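PDB 4R0G: uncharacterized protein from Legionella pneumophila subsp. pneumophila str. Philadelphia 1, which acts as a guanine-nucleotide exchange factor for the small GTPases Rab5, Rab21 and Rab22, probably through its VPS9-like domain. Local coordinates for residues W23-I27 with L46-W51; L174-Y178 with F240-I244; S195-V200 with K227-P233. All blocks are in the same frame, centred on the assembly; numbering follows the deposited sequence.

Contact 1 of 3, residues W23-I27 with L46-W51; sequences WPKFI and LLIFEW
Trp23 and Ile27 reach across to Leu46, Leu47, Glu50 and Trp51 between two helical segments that cross almost perpendicularly, at 98°, with their axes 11.0 Å apart at closest approach. Side chains from both helices span the gap between the axes, and on the first segment Trp23 and Ile27 share the bridging. CG of Trp23 lies anti to the backbone N (chi1 -170°), which sends the indole out toward the second helix. There the edge of its six-membered ring meets the face of Trp51 in a T-shaped stack, the planes at 88° and the centroid of the Trp51 five-membered ring 5.3 Å from that of the Trp23 six-membered ring. The leading atom is CH2 of Trp23, 3.7 Å from CG of Trp51. One face of the same Trp23 indole rests against Leu47, its CZ3 lying 4.4 Å from the branch carbon CG.

One helical turn on, Ile27 uses both of its branches. CD1 meets CD1 of Leu47 at 3.6 Å, the two side chains crossing nearly at right angles, while CG2 slides past CB of Leu46 at 3.8 Å. Pro24 adds a looser touch on the CD1 methyl of Leu47. The segments share no hydrogen bond: Glu50 sets its CB beside Trp23 and Ile27 while its OE1 bonds to the hydroxyl of Tyr31, and NE1 of Trp51 bonds to Asp60.

Within the all-helical VPS9-like domain, helix 5-14 packs on both tryptophans through Leu9, while helix 80-101 receives Leu47 on Ile89 and Ala92.

Contact 2 of 3, residues L174-Y178 with F240-I244; sequences LIEDY and FLKKI
Tyr178 and Phe240 meet in a reciprocal arrangement at the heart of this contact. Their ring planes are within 5° of parallel, yet the rings are slid so far apart, with centroids at 5.2 Å, that they barely overlap. Each ring instead lies over a carbon at the base of the other residue. CA of Tyr178 sits above the centre of the Phe240 ring, 4.1 Å from the centroid and almost exactly on the normal, while CB of Phe240 lies over the Tyr178 face, displaced toward its rim; both are CH-pi contacts. With CG of Tyr178 anti to its backbone N (chi1 179°), the phenol is directed across toward Phe240 and Leu241.

Around this pair the leucines and isoleucines close in. Leu174 divides its methyls: CD1 comes to the edge of the Phe240 ring, in its plane and 3.9 Å from CD1 of that ring, and CD2 packs on CB of Lys243 at 3.8 Å. On the tyrosine, CE2 touches CD2 of Leu241 at 3.7 Å and CD2 touches CD1 of Ile244. That same Ile244 methyl also meets CG1 of Ile175, 3.6 Å away, its chain crossing that of Ile175 at about a right angle.

The two segments run nearly antiparallel, at 161° with axes 10.6 Å apart, as neighbouring members of the helical bundle domain. Helix 193-208 packs on Ile175 and Tyr178 through Val200, and helix 215-229 backs Ile244 with Ile221 and Val225.

Farther out, the hydroxyl of Tyr178 is hydrogen-bonded to OE1 of Glu237. Asp177 turns its carboxylate toward the second subunit, where OD1 and OD2 accept hydrogen bonds from the backbone N atoms of Glu74 and Ser75, respectively, of that neighbouring chain.

Contact 3 of 3, residues S195-V200 with K227-P233; sequences SRISLV and KLWEMQP
Lys227 opens the second segment by lending its aliphatic chain to Leu199, whose CD2 rests 3.7 Å from the lysine CD as the two side chains cross at about a right angle. Next comes Leu228, the residue whose backbone approaches the other helix most closely, its CA being 6.1 Å from CA of Arg196. One methyl, CD2, serves three neighbours: it lies 3.5 Å from CG of Arg196, 3.8 Å from CB of Leu199 and 3.9 Å from CG2 of Val200.

A type I beta turn runs from Trp229 to Gln232, whose phi is positive. The contact therefore joins helix 193-208 of the helical bundle domain to the C-terminal part of helix 215-229 and the turn that leads on to helix 235-244.

Met231, within this turn, packs its CB on CD of Arg196, its CG meets CD1 of Leu199 at 3.8 Å, and its sulfur comes near the hydroxyl of Ser195, which is hydrogen-bonded to O of Leu192. A bend in the arginine chain (chi3 46°) turns the guanidinium to the Met231 carbonyl, whose O accepts a hydrogen bond from NH2 of Arg196 at 2.8 Å. The oxygen lies close to the guanidinium plane, but NH2 stands well above the carbonyl plane, and the N-H...O angle of 130° is far from straight.

Beyond Gln232, Pro233 places its CA over one face of the guanidinium, 3.6 Å from CZ of Arg196. The other terminal nitrogen, NH1, forms salt bridges with Glu237 and Asp190.

Overall arrangement
Contacts 2 and 3 belong to one helical bundle, whereas contact 1 lies in the VPS9-like domain on the opposite side of the chain's centre. The centres of contacts 1 and 2 are about 33 Å apart and those of 1 and 3 about 38 Å; contact 1 touches neither, its nearest atoms staying about 12 Å from contact 2 and 15 Å from contact 3. Contacts 2 and 3, by contrast, have centres only about 12 Å apart and pack directly on each other: CE2 of Tyr178 meets CG2 of Val200 at 3.7 Å, and CD1 of Leu241 meets CE2 of Trp229 at 3.5 Å. In sequence, contact 3 falls between the two segments of contact 2. Glu237 spans both, one carboxylate oxygen to each.

Contact 1 of 3, residues W23-I27 with L46-W51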
loop_
_atom_site.group_PDB
_atom_site.type_symbol
_atom_site.label_atom_id
_atom_site.label_comp_id
_atom_site.label_asym_id
_atom_site.label_seq_id
_atom_site.Cartn_x
_atom_site.Cartn_y
_atom_site.Cartn_z
ATOM N N TRP A 23 2.680 -10.605 -17.806
ATOM C CA TRP A 23 3.350 -10.471 -19.083
ATOM C C TRP A 23 4.857 -10.300 -18.962
ATOM O O TRP A 23 5.620 -11.031 -19.608
ATOM C CB TRP A 23 2.768 -9.253 -19.798
ATOM C CG TRP A 23 3.152 -9.076 -21.205
ATOM C CD1 TRP A 23 3.560 -10.042 -22.080
ATOM C CD2 TRP A 23 3.116 -7.851 -21.941
ATOM N NE1 TRP A 23 3.795 -9.491 -23.313
ATOM C CE2 TRP A 23 3.528 -8.148 -23.264
ATOM C CE3 TRP A 23 2.778 -6.529 -21.611
ATOM C CZ2 TRP A 23 3.628 -7.166 -24.270
ATOM C CZ3 TRP A 23 2.871 -5.549 -22.606
ATOM C CH2 TRP A 23 3.293 -5.880 -23.933
ATOM N N PRO A 24 5.306 -9.314 -18.156
ATOM C CA PRO A 24 6.751 -9.127 -18.209
ATOM C C PRO A 24 7.544 -10.319 -17.622
ATOM O O PRO A 24 8.734 -10.484 -17.921
ATOM C CB PRO A 24 6.962 -7.794 -17.468
ATOM C CG PRO A 24 5.781 -7.584 -16.660
ATOM C CD PRO A 24 4.656 -8.352 -17.238
ATOM N N LYS A 25 6.882 -11.168 -16.842
ATOM C CA LYS A 25 7.522 -12.386 -16.348
ATOM C C LYS A 25 7.652 -13.424 -17.478
ATOM O O LYS A 25 8.623 -14.177 -17.539
ATOM C CB LYS A 25 6.747 -12.944 -15.138
ATOM C CG LYS A 25 7.406 -14.129 -14.475
ATOM C CD LYS A 25 6.413 -14.985 -13.689
ATOM C CE LYS A 25 7.113 -16.254 -13.153
ATOM N NZ LYS A 25 6.396 -16.906 -12.006
ATOM N N PHE A 26 6.672 -13.452 -18.375
ATOM C CA PHE A 26 6.719 -14.326 -19.549
ATOM C C PHE A 26 7.792 -13.863 -20.534
ATOM O O PHE A 26 8.609 -14.648 -21.028
ATOM C CB PHE A 26 5.323 -14.385 -20.214
ATOM C CG PHE A 26 5.337 -14.722 -21.687
ATOM C CD1 PHE A 26 5.439 -16.043 -22.115
ATOM C CD2 PHE A 26 5.214 -13.715 -22.644
ATOM C CE1 PHE A 26 5.444 -16.348 -23.467
ATOM C CE2 PHE A 26 5.213 -14.016 -24.005
ATOM C CZ PHE A 26 5.326 -15.334 -24.413
ATOM N N ILE A 27 7.788 -12.565 -20.800
ATOM C CA ILE A 27 8.782 -11.972 -21.671
ATOM C C ILE A 27 10.178 -12.277 -21.137
ATOM O O ILE A 27 11.107 -12.441 -21.898
ATOM C CB ILE A 27 8.525 -10.468 -21.832
ATOM C CG1 ILE A 27 7.261 -10.273 -22.664
ATOM C CG2 ILE A 27 9.684 -9.759 -22.499
ATOM C CD1 ILE A 27 6.898 -8.817 -22.917
ATOM N N LEU A 46 12.364 -5.041 -24.955
ATOM C CA LEU A 46 11.572 -6.200 -25.373
ATOM C C LEU A 46 10.042 -5.931 -25.383
ATOM O O LEU A 46 9.349 -6.182 -26.399
ATOM C CB LEU A 46 11.946 -7.438 -24.549
ATOM C CG LEU A 46 13.443 -7.796 -24.466
ATOM C CD1 LEU A 46 13.703 -8.790 -23.359
ATOM C CD2 LEU A 46 13.957 -8.380 -25.763
ATOM N N LEU A 47 9.527 -5.402 -24.269
ATOM C CA LEU A 47 8.131 -4.952 -24.202
ATOM C C LEU A 47 7.733 -4.040 -25.366
ATOM O O LEU A 47 6.649 -4.188 -25.896
ATOM C CB LEU A 47 7.862 -4.206 -22.916
ATOM C CG LEU A 47 7.153 -4.940 -21.803
ATOM C CD1 LEU A 47 8.093 -5.910 -21.167
ATOM C CD2 LEU A 47 6.715 -3.917 -20.770
ATOM N N ILE A 48 8.581 -3.093 -25.765
ATOM C CA ILE A 48 8.201 -2.213 -26.877
ATOM C C ILE A 48 8.115 -3.001 -28.185
ATOM O O ILE A 48 7.137 -2.909 -28.934
ATOM C CB ILE A 48 9.173 -1.044 -27.088
ATOM C CG1 ILE A 48 9.029 -0.027 -25.958
ATOM C CG2 ILE A 48 8.868 -0.362 -28.431
ATOM C CD1 ILE A 48 10.266 0.756 -25.740
ATOM N N PHE A 49 9.155 -3.771 -28.459
ATOM C CA PHE A 49 9.176 -4.615 -29.629
ATOM C C PHE A 49 7.939 -5.471 -29.635
ATOM O O PHE A 49 7.150 -5.455 -30.573
ATOM C CB PHE A 49 10.381 -5.536 -29.564
ATOM C CG PHE A 49 10.444 -6.500 -30.682
ATOM C CD1 PHE A 49 10.700 -6.059 -31.973
ATOM C CD2 PHE A 49 10.231 -7.846 -30.458
ATOM C CE1 PHE A 49 10.759 -6.944 -33.026
ATOM C CE2 PHE A 49 10.281 -8.749 -31.512
ATOM C CZ PHE A 49 10.553 -8.293 -32.798
ATOM N N GLU A 50 7.755 -6.200 -28.551
ATOM C CA GLU A 50 6.688 -7.176 -28.492
ATOM C C GLU A 50 5.273 -6.574 -28.660
ATOM O O GLU A 50 4.413 -7.095 -29.360
ATOM C CB GLU A 50 6.828 -7.963 -27.202
ATOM C CG GLU A 50 6.317 -9.342 -27.338
ATOM C CD GLU A 50 7.200 -10.242 -28.169
ATOM O OE1 GLU A 50 8.416 -10.292 -27.907
ATOM O OE2 GLU A 50 6.674 -10.915 -29.081
ATOM N N TRP A 51 5.047 -5.444 -28.046
ATOM C CA TRP A 51 3.734 -4.861 -28.078
ATOM C C TRP A 51 3.457 -4.302 -29.474
ATOM O O TRP A 51 2.309 -4.232 -29.907
ATOM C CB TRP A 51 3.701 -3.768 -27.016
ATOM C CG TRP A 51 2.369 -3.409 -26.532
ATOM C CD1 TRP A 51 1.167 -3.732 -27.098
ATOM C CD2 TRP A 51 2.074 -2.618 -25.370
ATOM N NE1 TRP A 51 0.143 -3.196 -26.352
ATOM C CE2 TRP A 51 0.668 -2.512 -25.287
ATOM C CE3 TRP A 51 2.866 -1.983 -24.397
ATOM C CZ2 TRP A 51 0.031 -1.796 -24.257
ATOM C CZ3 TRP A 51 2.231 -1.265 -23.377
ATOM C CH2 TRP A 51 0.831 -1.183 -23.316
#

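Contact 2 of 3, residues L174-Y178 with F240-I244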
loop_
_atom_site.group_PDB
_atom_site.type_symbol
_atom_site.label_atom_id
_atom_site.label_comp_id
_atom_site.label_asym_id
_atom_site.label_seq_id
_atom_site.Cartn_x
_atom_site.Cartn_y
_atom_site.Cartn_z
ATOM N N LEU A 174 -1.948 -10.014 2.747
ATOM C CA LEU A 174 -2.243 -10.450 4.106
ATOM C C LEU A 174 -1.415 -11.675 4.442
ATOM O O LEU A 174 -0.880 -11.779 5.543
ATOM C CB LEU A 174 -3.727 -10.787 4.248
ATOM C CG LEU A 174 -4.256 -11.205 5.628
ATOM C CD1 LEU A 174 -4.242 -10.052 6.585
ATOM C CD2 LEU A 174 -5.666 -11.772 5.535
ATOM N N ILE A 175 -1.313 -12.584 3.464
ATOM C CA ILE A 175 -0.653 -13.880 3.633
ATOM C C ILE A 175 0.845 -13.703 3.783
ATOM O O ILE A 175 1.505 -14.448 4.509
ATOM C CB ILE A 175 -1.002 -14.871 2.490
ATOM C CG1 ILE A 175 -2.441 -15.346 2.645
ATOM C CG2 ILE A 175 -0.122 -16.098 2.532
ATOM C CD1 ILE A 175 -2.973 -16.030 1.431
ATOM N N GLU A 176 1.375 -12.692 3.117
ATOM C CA GLU A 176 2.782 -12.369 3.255
ATOM C C GLU A 176 3.023 -11.882 4.702
ATOM O O GLU A 176 4.025 -12.223 5.338
ATOM C CB GLU A 176 3.183 -11.331 2.187
ATOM C CG GLU A 176 4.457 -11.643 1.422
ATOM C CD GLU A 176 4.361 -12.854 0.478
ATOM O OE1 GLU A 176 3.658 -12.760 -0.564
ATOM O OE2 GLU A 176 5.023 -13.891 0.759
ATOM N N ASP A 177 2.075 -11.120 5.236
ATOM C CA ASP A 177 2.236 -10.535 6.558
ATOM C C ASP A 177 2.069 -11.580 7.653
ATOM O O ASP A 177 2.715 -11.511 8.706
ATOM C CB ASP A 177 1.285 -9.341 6.757
ATOM C CG ASP A 177 1.749 -8.083 6.004
ATOM O OD1 ASP A 177 2.973 -7.931 5.814
ATOM O OD2 ASP A 177 0.913 -7.238 5.595
ATOM N N TYR A 178 1.209 -12.557 7.397
ATOM C CA TYR A 178 1.108 -13.707 8.276
ATOM C C TYR A 178 2.459 -14.385 8.289
ATOM O O TYR A 178 3.025 -14.627 9.348
ATOM C CB TYR A 178 0.045 -14.653 7.738
ATOM C CG TYR A 178 -0.193 -15.930 8.524
ATOM C CD1 TYR A 178 0.383 -16.141 9.772
ATOM C CD2 TYR A 178 -1.010 -16.926 8.004
ATOM C CE1 TYR A 178 0.159 -17.318 10.473
ATOM C CE2 TYR A 178 -1.242 -18.100 8.693
ATOM C CZ TYR A 178 -0.657 -18.296 9.923
ATOM O OH TYR A 178 -0.903 -19.467 10.600
ATOM N N PHE A 240 -5.546 -14.146 11.456
ATOM C CA PHE A 240 -5.141 -14.388 10.075
ATOM C C PHE A 240 -5.902 -15.531 9.421
ATOM O O PHE A 240 -6.516 -15.331 8.379
ATOM C CB PHE A 240 -3.638 -14.640 9.975
ATOM C CG PHE A 240 -2.806 -13.420 10.217
ATOM C CD1 PHE A 240 -2.826 -12.373 9.322
ATOM C CD2 PHE A 240 -1.994 -13.324 11.337
ATOM C CE1 PHE A 240 -2.052 -11.246 9.541
ATOM C CE2 PHE A 240 -1.215 -12.196 11.560
ATOM C CZ PHE A 240 -1.245 -11.159 10.666
ATOM N N LEU A 241 -5.863 -16.720 10.017
ATOM C CA LEU A 241 -6.600 -17.840 9.460
ATOM C C LEU A 241 -8.083 -17.496 9.200
ATOM O O LEU A 241 -8.677 -17.919 8.204
ATOM C CB LEU A 241 -6.522 -19.042 10.394
ATOM C CG LEU A 241 -5.149 -19.622 10.653
ATOM C CD1 LEU A 241 -5.294 -20.933 11.399
ATOM C CD2 LEU A 241 -4.426 -19.819 9.346
ATOM N N LYS A 242 -8.681 -16.735 10.110
ATOM C CA LYS A 242 -10.077 -16.342 9.967
ATOM C C LYS A 242 -10.264 -15.541 8.689
ATOM O O LYS A 242 -11.094 -15.896 7.845
ATOM C CB LYS A 242 -10.564 -15.545 11.191
ATOM C CG LYS A 242 -10.690 -16.369 12.463
ATOM C CD LYS A 242 -11.978 -16.049 13.229
ATOM C CE LYS A 242 -12.176 -16.980 14.434
ATOM N NZ LYS A 242 -13.519 -16.823 15.083
ATOM N N LYS A 243 -9.487 -14.476 8.539
ATOM C CA LYS A 243 -9.621 -13.616 7.370
ATOM C C LYS A 243 -9.336 -14.373 6.056
ATOM O O LYS A 243 -10.151 -14.343 5.145
ATOM C CB LYS A 243 -8.790 -12.337 7.547
ATOM C CG LYS A 243 -9.320 -11.444 8.676
ATOM C CD LYS A 243 -8.266 -10.480 9.265
ATOM C CE LYS A 243 -8.504 -9.025 8.836
ATOM N NZ LYS A 243 -7.457 -8.073 9.352
ATOM N N ILE A 244 -8.230 -15.107 6.000
ATOM C CA ILE A 244 -7.843 -15.908 4.832
ATOM C C ILE A 244 -8.934 -16.815 4.224
ATOM O O ILE A 244 -9.201 -16.737 3.017
ATOM C CB ILE A 244 -6.572 -16.742 5.144
ATOM C CG1 ILE A 244 -5.374 -15.813 5.379
ATOM C CG2 ILE A 244 -6.226 -17.668 4.028
ATOM C CD1 ILE A 244 -4.051 -16.555 5.574
#

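Contact 3 of 3, residues S195-V200 with K227-P233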
loop_
_atom_site.group_PDB
_atom_site.type_symbol
_atom_site.label_atom_id
_atom_site.label_comp_id
_atom_site.label_asym_id
_atom_site.label_seq_id
_atom_site.Cartn_x
_atom_site.Cartn_y
_atom_site.Cartn_z
ATOM N N SER A 195 6.537 -26.616 10.705
ATOM C CA SER A 195 5.710 -27.231 9.680
ATOM C C SER A 195 4.528 -26.327 9.296
ATOM O O SER A 195 3.902 -26.505 8.249
ATOM C CB SER A 195 5.254 -28.636 10.103
ATOM O OG SER A 195 4.631 -28.606 11.373
ATOM N N ARG A 196 4.227 -25.363 10.162
ATOM C CA ARG A 196 3.183 -24.371 9.916
ATOM C C ARG A 196 3.688 -23.245 9.015
ATOM O O ARG A 196 2.960 -22.722 8.171
ATOM C CB ARG A 196 2.690 -23.811 11.246
ATOM C CG ARG A 196 1.201 -23.599 11.307
ATOM C CD ARG A 196 0.731 -23.559 12.724
ATOM N NE ARG A 196 1.597 -22.713 13.525
ATOM C CZ ARG A 196 1.834 -22.926 14.808
ATOM N NH1 ARG A 196 2.629 -22.116 15.490
ATOM N NH2 ARG A 196 1.263 -23.957 15.406
ATOM N N ILE A 197 4.945 -22.864 9.202
ATOM C CA ILE A 197 5.579 -21.927 8.282
ATOM C C ILE A 197 5.594 -22.512 6.880
ATOM O O ILE A 197 5.174 -21.851 5.918
ATOM C CB ILE A 197 7.013 -21.602 8.696
ATOM C CG1 ILE A 197 7.012 -20.598 9.827
ATOM C CG2 ILE A 197 7.774 -20.995 7.533
ATOM C CD1 ILE A 197 8.353 -20.327 10.311
ATOM N N SER A 198 6.069 -23.754 6.782
ATOM C CA SER A 198 6.098 -24.469 5.515
ATOM C C SER A 198 4.753 -24.444 4.793
ATOM O O SER A 198 4.697 -24.383 3.563
ATOM C CB SER A 198 6.538 -25.913 5.738
ATOM O OG SER A 198 6.529 -26.625 4.512
ATOM N N LEU A 199 3.670 -24.481 5.562
ATOM C CA LEU A 199 2.328 -24.422 4.994
ATOM C C LEU A 199 1.994 -23.045 4.433
ATOM O O LEU A 199 1.391 -22.952 3.385
ATOM C CB LEU A 199 1.293 -24.802 6.039
ATOM C CG LEU A 199 1.038 -26.285 6.245
ATOM C CD1 LEU A 199 0.393 -26.512 7.598
ATOM C CD2 LEU A 199 0.135 -26.764 5.157
ATOM N N VAL A 200 2.393 -21.983 5.125
ATOM C CA VAL A 200 2.065 -20.630 4.690
ATOM C C VAL A 200 2.826 -20.272 3.416
ATOM O O VAL A 200 2.280 -19.670 2.480
ATOM C CB VAL A 200 2.350 -19.589 5.801
ATOM C CG1 VAL A 200 2.012 -18.200 5.316
ATOM C CG2 VAL A 200 1.543 -19.917 7.047
ATOM N N LYS A 227 -5.306 -27.425 7.252
ATOM C CA LYS A 227 -4.055 -28.013 7.783
ATOM C C LYS A 227 -3.400 -27.139 8.847
ATOM O O LYS A 227 -2.951 -27.655 9.883
ATOM C CB LYS A 227 -3.012 -28.323 6.686
ATOM C CG LYS A 227 -3.422 -29.319 5.574
ATOM C CD LYS A 227 -2.280 -29.458 4.499
ATOM C CE LYS A 227 -2.699 -30.155 3.167
ATOM N NZ LYS A 227 -1.984 -29.529 1.984
ATOM N N LEU A 228 -3.344 -25.832 8.593
ATOM C CA LEU A 228 -2.881 -24.866 9.613
ATOM C C LEU A 228 -3.642 -24.941 10.955
ATOM O O LEU A 228 -3.027 -24.930 12.012
ATOM C CB LEU A 228 -2.909 -23.423 9.074
ATOM C CG LEU A 228 -1.956 -23.187 7.908
ATOM C CD1 LEU A 228 -2.487 -22.155 6.938
ATOM C CD2 LEU A 228 -0.658 -22.732 8.491
ATOM N N TRP A 229 -4.968 -25.017 10.920
ATOM C CA TRP A 229 -5.723 -25.170 12.153
ATOM C C TRP A 229 -5.302 -26.436 12.889
ATOM O O TRP A 229 -5.164 -26.464 14.126
ATOM C CB TRP A 229 -7.228 -25.171 11.895
ATOM C CG TRP A 229 -7.824 -23.781 11.896
ATOM C CD1 TRP A 229 -8.333 -23.104 10.824
ATOM C CD2 TRP A 229 -7.936 -22.894 13.016
ATOM N NE1 TRP A 229 -8.765 -21.860 11.207
ATOM C CE2 TRP A 229 -8.535 -21.703 12.547
ATOM C CE3 TRP A 229 -7.592 -22.990 14.371
ATOM C CZ2 TRP A 229 -8.805 -20.619 13.382
ATOM C CZ3 TRP A 229 -7.859 -21.911 15.204
ATOM C CH2 TRP A 229 -8.460 -20.738 14.703
ATOM N N GLU A 230 -5.048 -27.484 12.127
ATOM C CA GLU A 230 -4.682 -28.743 12.754
ATOM C C GLU A 230 -3.255 -28.738 13.289
ATOM O O GLU A 230 -2.846 -29.658 13.990
ATOM C CB GLU A 230 -4.997 -29.921 11.829
ATOM C CG GLU A 230 -6.463 -29.855 11.370
ATOM C CD GLU A 230 -7.008 -31.151 10.785
ATOM O OE1 GLU A 230 -6.650 -31.477 9.619
ATOM O OE2 GLU A 230 -7.808 -31.822 11.490
ATOM N N MET A 231 -2.526 -27.668 12.999
ATOM C CA MET A 231 -1.149 -27.537 13.459
ATOM C C MET A 231 -1.062 -26.781 14.781
ATOM O O MET A 231 0.033 -26.518 15.286
ATOM C CB MET A 231 -0.272 -26.882 12.393
ATOM C CG MET A 231 0.004 -27.790 11.194
ATOM S SD MET A 231 0.822 -29.333 11.682
ATOM C CE MET A 231 -0.515 -30.535 11.568
ATOM N N GLN A 232 -2.224 -26.454 15.345
ATOM C CA GLN A 232 -2.315 -25.806 16.658
ATOM C C GLN A 232 -1.602 -24.462 16.722
ATOM O O GLN A 232 -0.617 -24.314 17.439
ATOM C CB GLN A 232 -1.752 -26.720 17.745
ATOM C CG GLN A 232 -2.333 -28.129 17.770
ATOM C CD GLN A 232 -2.048 -28.838 19.084
ATOM O OE1 GLN A 232 -0.908 -28.846 19.568
ATOM N NE2 GLN A 232 -3.095 -29.407 19.690
ATOM N N PRO A 233 -2.131 -23.472 15.991
ATOM C CA PRO A 233 -1.540 -22.140 15.854
ATOM C C PRO A 233 -1.621 -21.283 17.118
ATOM O O PRO A 233 -2.403 -21.562 18.027
ATOM C CB PRO A 233 -2.397 -21.505 14.755
ATOM C CG PRO A 233 -3.702 -22.162 14.897
ATOM C CD PRO A 233 -3.369 -23.589 15.202
#